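Side-chain contacts in DnaD domain protein (Enterococcus faecalis, PDB 2I5U), which is of unknown function but belongs to the DnaB/DnaD family, this chain being one domain of a longer protein that probably takes part in initiating DNA replication: residues I34-S37 and Q38-E42; Q43-V46 and K47-I51. All blocks are in the same frame, centred on the assembly; numbering follows the deposited sequence. Where two conformers were deposited one is given.

Interaction 1: I34-S37 and Q38-E42; sequences IGAS and QKEAE
S37 hands the chain over from the loop I34-S37 to the helix that opens at Q38, and its backbone O accepts the first turn's bond from A41 N at 2.9 Å. Just upstream, G35 takes up a positive phi of 105° as the C-prime residue of the Schellman motif that ends helix 18-32, so that A36 alone separates it from the N-cap S37.

S37 and E40 form a capping box. The hydroxyl OG of S37, held between its own backbone N and carbonyl carbon (chi1 67°), accepts from E40 N at 3.0 Å. E40 in return, with CG beside its backbone N and the chain extended beyond, reaches back to S37, where OE1 receives S37 N at 2.8 Å in a nearly straight bond, 179° at the hydrogen, on the anti side of the carboxylate. A water donates both to E40 OE1 and to G35 O, linking the carboxylate to the backbone of the loop.

On the inner side the methyls of A36 and A41 come within 4.5 Å of each other, CB to CB. Both also rest on F31 of helix 18-32, where A41 reaches I28 too, so the start of helix 38-55 is seated against the helix before it.

Interaction 2: Q43-V46 and K47-I51; sequences QLIV and KAIEI
I45 and I49, one turn apart, head a local contact along a single alpha helix: Q43-V46 and K47-I51 are successive parts of helix 38-55, near the middle of the domain. Four consecutive i to i+4 bonds join the two segments, from K47 N to Q43 O, A48 N to L44 O, I49 N to I45 O and E50 N to V46 O, with N to O distances of 2.9 to 3.0 Å, and the series is regular throughout.

Of the side chains, I45 and I49 make the apolar touch. CG2 of I45 meets CD1 of I49 at 4.0 Å, the two branches crossing at a slant. I49 has CG1 beside its backbone N (chi1 -69°), which turns that branch back along the helix until CG1 lies 3.4 Å from I45 O. I45 also packs on F24, W27 and I28 of helix 18-32, while I49 reaches I7 of helix 2-9 and I63 of helix 60-73. L44 bridges F31 and W70.

On the flank toward helix 2-9, V46 stands beside E50, with CG1 of V46 4.4 Å from CD of E50, and both touch I7. The carboxylate of E50 is engaged by K47: the lysine starts with CG anti to the backbone N, then bends at each later torsion, bringing NZ to 3.6 Å from OE1 of E50 in a rather long salt bridge.

The chemistry is thus divided round the helix. The four bonds use the carbonyls of Q43 to V46 and the N-H groups of K47 to E50, consistent with a backbone lying among apolar neighbours: I45, L44 and I49 are buried against the surrounding helices, and A48 is buried as well. The charges of exposed K47 and partly exposed E50 probably offset each other, and their i to i+3 pairing may add modestly to helix stability.

Overall arrangement
Interactions 1 and 2 follow one another without a gap along the chain, their centres 13 Å apart, and both belong to helix 38-55 of an all-helical domain. Interaction 1 comes first, at the periphery, where the loop after helix 18-32 turns into the new helix; interaction 2 carries that helix on through the middle of the fold. Helix 18-32 lies against both, and helix 60-73 packs on L44, I49 and I51 of the second. Helix 2-9 is touched by E42 in the first and by I45, V46, I49 and E50 in the second. Helix 38-55 is therefore capped at its start and packed by the other three helices farther along, a central element of this DnaD-family domain.

Interaction 1: I34-S37 and Q38-E42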
ATOM      1  N   ILE A  34      12.115   8.610  -3.314  1.00 23.39           N
ATOM      2  CA  ILE A  34      11.782   9.800  -4.117  1.00 24.88           C
ATOM      3  C   ILE A  34      11.209  10.934  -3.278  1.00 24.57           C
ATOM      4  O   ILE A  34      10.631  11.876  -3.810  1.00 24.97           O
ATOM      5  CB  ILE A  34      10.881   9.469  -5.332  1.00 25.69           C
ATOM      6  CG1 ILE A  34       9.618   8.706  -4.929  1.00 26.81           C
ATOM      7  CG2 ILE A  34      11.669   8.654  -6.329  1.00 26.16           C
ATOM      8  CD1 ILE A  34       8.454   9.563  -4.389  1.00 28.77           C
ATOM      9  N   GLY A  35      11.424  10.865  -1.966  1.00 24.44           N
ATOM     10  CA  GLY A  35      11.235  12.027  -1.096  1.00 23.73           C
ATOM     11  C   GLY A  35       9.990  12.036  -0.233  1.00 23.04           C
ATOM     12  O   GLY A  35       9.694  13.031   0.410  1.00 23.66           O
ATOM     13  N   ALA A  36       9.258  10.925  -0.191  1.00 22.31           N
ATOM     14  CA  ALA A  36       8.149  10.795   0.742  1.00 22.11           C
ATOM     15  C   ALA A  36       8.673  10.508   2.147  1.00 22.13           C
ATOM     16  O   ALA A  36       9.677   9.814   2.312  1.00 22.52           O
ATOM     17  CB  ALA A  36       7.213   9.644   0.287  1.00 21.80           C
ATOM     18  N   SER A  37       7.982  11.008   3.166  1.00 21.44           N
ATOM     19  CA  SER A  37       8.256  10.572   4.532  1.00 21.89           C
ATOM     20  C   SER A  37       7.698   9.163   4.723  1.00 22.24           C
ATOM     21  O   SER A  37       6.847   8.718   3.952  1.00 22.76           O
ATOM     22  CB  SER A  37       7.631  11.530   5.558  1.00 21.33           C
ATOM     23  OG  SER A  37       6.210  11.492   5.517  1.00 20.60           O
ATOM     24  N   GLN A  38       8.177   8.471   5.750  1.00 23.23           N
ATOM     25  CA  GLN A  38       7.640   7.158   6.105  1.00 23.53           C
ATOM     26  C   GLN A  38       6.135   7.262   6.292  1.00 23.18           C
ATOM     27  O   GLN A  38       5.386   6.432   5.792  1.00 22.53           O
ATOM     28  CB  GLN A  38       8.303   6.629   7.384  1.00 23.89           C
ATOM     29  CG  GLN A  38       7.884   5.212   7.773  1.00 24.72           C
ATOM     30  CD  GLN A  38       8.580   4.716   9.035  1.00 26.69           C
ATOM     31  OE1 GLN A  38       9.814   4.693   9.117  1.00 32.76           O
ATOM     32  NE2 GLN A  38       7.789   4.318  10.028  1.00 31.97           N
ATOM     33  N   LYS A  39       5.697   8.305   6.990  1.00 23.00           N
ATOM     34  CA  LYS A  39       4.278   8.507   7.286  1.00 22.96           C
ATOM     35  C   LYS A  39       3.448   8.727   6.021  1.00 22.41           C
ATOM     36  O   LYS A  39       2.362   8.165   5.873  1.00 22.23           O
ATOM     37  CB  LYS A  39       4.106   9.705   8.214  1.00 23.47           C
ATOM     38  CG  LYS A  39       2.753   9.755   8.891  1.00 27.54           C
ATOM     39  CD  LYS A  39       2.720   8.853  10.133  1.00 31.97           C
ATOM     40  CE  LYS A  39       1.383   8.144  10.282  1.00 33.68           C
ATOM     41  NZ  LYS A  39       0.231   9.089  10.238  1.00 35.50           N
ATOM     42  N   GLU A  40       3.964   9.540   5.105  1.00 21.31           N
ATOM     43  CA  GLU A  40       3.277   9.815   3.839  1.00 21.33           C
ATOM     44  C   GLU A  40       3.183   8.549   2.988  1.00 20.01           C
ATOM     45  O   GLU A  40       2.163   8.305   2.341  1.00 19.30           O
ATOM     46  CB  GLU A  40       4.022  10.895   3.041  1.00 21.46           C
ATOM     47  CG  GLU A  40       3.826  12.308   3.549  1.00 22.49           C
ATOM     48  CD  GLU A  40       4.829  13.300   2.963  1.00 23.05           C
ATOM     49  OE1 GLU A  40       5.973  12.908   2.649  1.00 24.47           O
ATOM     50  OE2 GLU A  40       4.472  14.492   2.848  1.00 24.94           O
ATOM     51  N   ALA A  41       4.258   7.766   2.985  1.00 19.66           N
ATOM     52  CA  ALA A  41       4.293   6.524   2.221  1.00 19.79           C
ATOM     53  C   ALA A  41       3.248   5.553   2.780  1.00 19.84           C
ATOM     54  O   ALA A  41       2.509   4.914   2.022  1.00 19.72           O
ATOM     55  CB  ALA A  41       5.714   5.915   2.247  1.00 19.76           C
ATOM     56  N   GLU A  42       3.176   5.439   4.097  1.00 20.16           N
ATOM     57  CA  GLU A  42       2.163   4.602   4.745  1.00 20.94           C
ATOM     58  C   GLU A  42       0.755   5.043   4.376  1.00 20.38           C
ATOM     59  O   GLU A  42      -0.115   4.204   4.098  1.00 20.87           O
ATOM     60  CB  GLU A  42       2.370   4.620   6.262  1.00 20.98           C
ATOM     61  CG  GLU A  42       1.552   3.607   7.052  1.00 23.17           C
ATOM     62  CD  GLU A  42       1.751   3.750   8.560  1.00 26.16           C
ATOM     63  OE1 GLU A  42       1.447   4.832   9.110  1.00 33.59           O
ATOM     64  OE2 GLU A  42       2.239   2.781   9.188  1.00 33.85           O
TER
HETATM   65  O   HOH W   1       8.324  14.484   2.175  1.00 42.14           O

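Interaction 2: Q43-V46 and K47-I51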
ATOM      1  N   GLN A  43       0.529   6.353   4.373  0.50 20.08           N
ATOM      2  CA  GLN A  43      -0.762   6.921   3.994  0.50 20.19           C
ATOM      3  C   GLN A  43      -1.142   6.573   2.555  0.50 19.90           C
ATOM      4  O   GLN A  43      -2.303   6.304   2.269  0.50 19.75           O
ATOM      5  CB  GLN A  43      -0.756   8.446   4.174  0.50 20.18           C
ATOM      6  CG  GLN A  43      -0.737   8.890   5.636  0.50 20.10           C
ATOM      7  CD  GLN A  43      -0.734  10.406   5.816  0.50 21.01           C
ATOM      8  OE1 GLN A  43      -0.302  11.163   4.932  0.50 21.81           O
ATOM      9  NE2 GLN A  43      -1.183  10.854   6.983  0.50 21.00           N
ATOM     10  N   LEU A  44      -0.163   6.564   1.655  1.00 19.94           N
ATOM     11  CA  LEU A  44      -0.413   6.193   0.259  1.00 19.57           C
ATOM     12  C   LEU A  44      -0.881   4.741   0.165  1.00 19.15           C
ATOM     13  O   LEU A  44      -1.826   4.423  -0.545  1.00 18.80           O
ATOM     14  CB  LEU A  44       0.833   6.371  -0.603  1.00 20.22           C
ATOM     15  CG  LEU A  44       1.217   7.823  -0.929  1.00 20.77           C
ATOM     16  CD1 LEU A  44       2.601   7.886  -1.589  1.00 22.60           C
ATOM     17  CD2 LEU A  44       0.173   8.473  -1.810  1.00 22.87           C
ATOM     18  N   ILE A  45      -0.238   3.862   0.913  1.00 18.44           N
ATOM     19  CA  ILE A  45      -0.613   2.461   0.864  1.00 18.35           C
ATOM     20  C   ILE A  45      -2.037   2.274   1.426  1.00 17.87           C
ATOM     21  O   ILE A  45      -2.856   1.572   0.841  1.00 17.70           O
ATOM     22  CB  ILE A  45       0.414   1.547   1.573  1.00 18.70           C
ATOM     23  CG1 ILE A  45       1.737   1.554   0.799  1.00 20.42           C
ATOM     24  CG2 ILE A  45      -0.121   0.129   1.651  1.00 18.99           C
ATOM     25  CD1 ILE A  45       2.904   1.063   1.595  1.00 21.10           C
ATOM     26  N   VAL A  46      -2.331   2.923   2.540  1.00 17.01           N
ATOM     27  CA  VAL A  46      -3.675   2.852   3.107  1.00 17.00           C
ATOM     28  C   VAL A  46      -4.710   3.301   2.075  1.00 17.09           C
ATOM     29  O   VAL A  46      -5.759   2.647   1.905  1.00 16.85           O
ATOM     30  CB  VAL A  46      -3.798   3.694   4.375  1.00 16.75           C
ATOM     31  CG1 VAL A  46      -5.264   3.799   4.802  1.00 16.96           C
ATOM     32  CG2 VAL A  46      -2.955   3.098   5.502  1.00 17.06           C
ATOM     33  N   LYS A  47      -4.437   4.415   1.395  1.00 17.78           N
ATOM     34  CA  LYS A  47      -5.361   4.922   0.381  1.00 17.44           C
ATOM     35  C   LYS A  47      -5.553   3.926  -0.779  1.00 17.26           C
ATOM     36  O   LYS A  47      -6.664   3.741  -1.263  1.00 17.47           O
ATOM     37  CB  LYS A  47      -4.892   6.274  -0.158  1.00 18.55           C
ATOM     38  CG  LYS A  47      -5.817   6.889  -1.183  1.00 21.06           C
ATOM     39  CD  LYS A  47      -7.084   7.429  -0.540  1.00 28.41           C
ATOM     40  CE  LYS A  47      -8.302   7.295  -1.437  1.00 31.99           C
ATOM     41  NZ  LYS A  47      -8.967   5.974  -1.232  1.00 34.18           N
ATOM     42  N   ALA A  48      -4.465   3.321  -1.258  1.00 16.68           N
ATOM     43  CA  ALA A  48      -4.569   2.322  -2.324  1.00 16.62           C
ATOM     44  C   ALA A  48      -5.425   1.145  -1.842  1.00 16.32           C
ATOM     45  O   ALA A  48      -6.208   0.596  -2.601  1.00 17.16           O
ATOM     46  CB  ALA A  48      -3.179   1.834  -2.776  1.00 17.40           C
ATOM     47  N   ILE A  49      -5.276   0.744  -0.592  1.00 16.84           N
ATOM     48  CA  ILE A  49      -6.101  -0.356  -0.063  1.00 17.08           C
ATOM     49  C   ILE A  49      -7.576   0.025  -0.031  1.00 17.24           C
ATOM     50  O   ILE A  49      -8.454  -0.775  -0.428  1.00 17.42           O
ATOM     51  CB  ILE A  49      -5.622  -0.799   1.338  1.00 17.83           C
ATOM     52  CG1 ILE A  49      -4.262  -1.476   1.193  1.00 17.77           C
ATOM     53  CG2 ILE A  49      -6.606  -1.756   1.982  1.00 18.03           C
ATOM     54  CD1 ILE A  49      -3.532  -1.746   2.551  1.00 17.62           C
ATOM     55  N   GLU A  50      -7.857   1.252   0.368  1.00 17.43           N
ATOM     56  CA  GLU A  50      -9.240   1.774   0.340  1.00 18.37           C
ATOM     57  C   GLU A  50      -9.825   1.742  -1.066  1.00 16.85           C
ATOM     58  O   GLU A  50     -10.981   1.352  -1.268  1.00 17.44           O
ATOM     59  CB  GLU A  50      -9.284   3.206   0.868  1.00 18.27           C
ATOM     60  CG  GLU A  50      -9.082   3.269   2.364  1.00 22.60           C
ATOM     61  CD  GLU A  50      -9.175   4.664   2.927  1.00 23.94           C
ATOM     62  OE1 GLU A  50      -8.617   5.599   2.313  1.00 30.06           O
ATOM     63  OE2 GLU A  50      -9.799   4.820   4.010  1.00 32.06           O
ATOM     64  N   ILE A  51      -9.020   2.143  -2.044  1.00 16.57           N
ATOM     65  CA  ILE A  51      -9.456   2.115  -3.459  1.00 16.75           C
ATOM     66  C   ILE A  51      -9.783   0.677  -3.899  1.00 16.10           C
ATOM     67  O   ILE A  51     -10.790   0.428  -4.546  1.00 16.55           O
ATOM     68  CB  ILE A  51      -8.377   2.749  -4.366  1.00 16.50           C
ATOM     69  CG1 ILE A  51      -8.308   4.265  -4.143  1.00 17.71           C
ATOM     70  CG2 ILE A  51      -8.649   2.465  -5.826  1.00 16.85           C
ATOM     71  CD1 ILE A  51      -7.078   4.942  -4.720  1.00 18.88           C
TER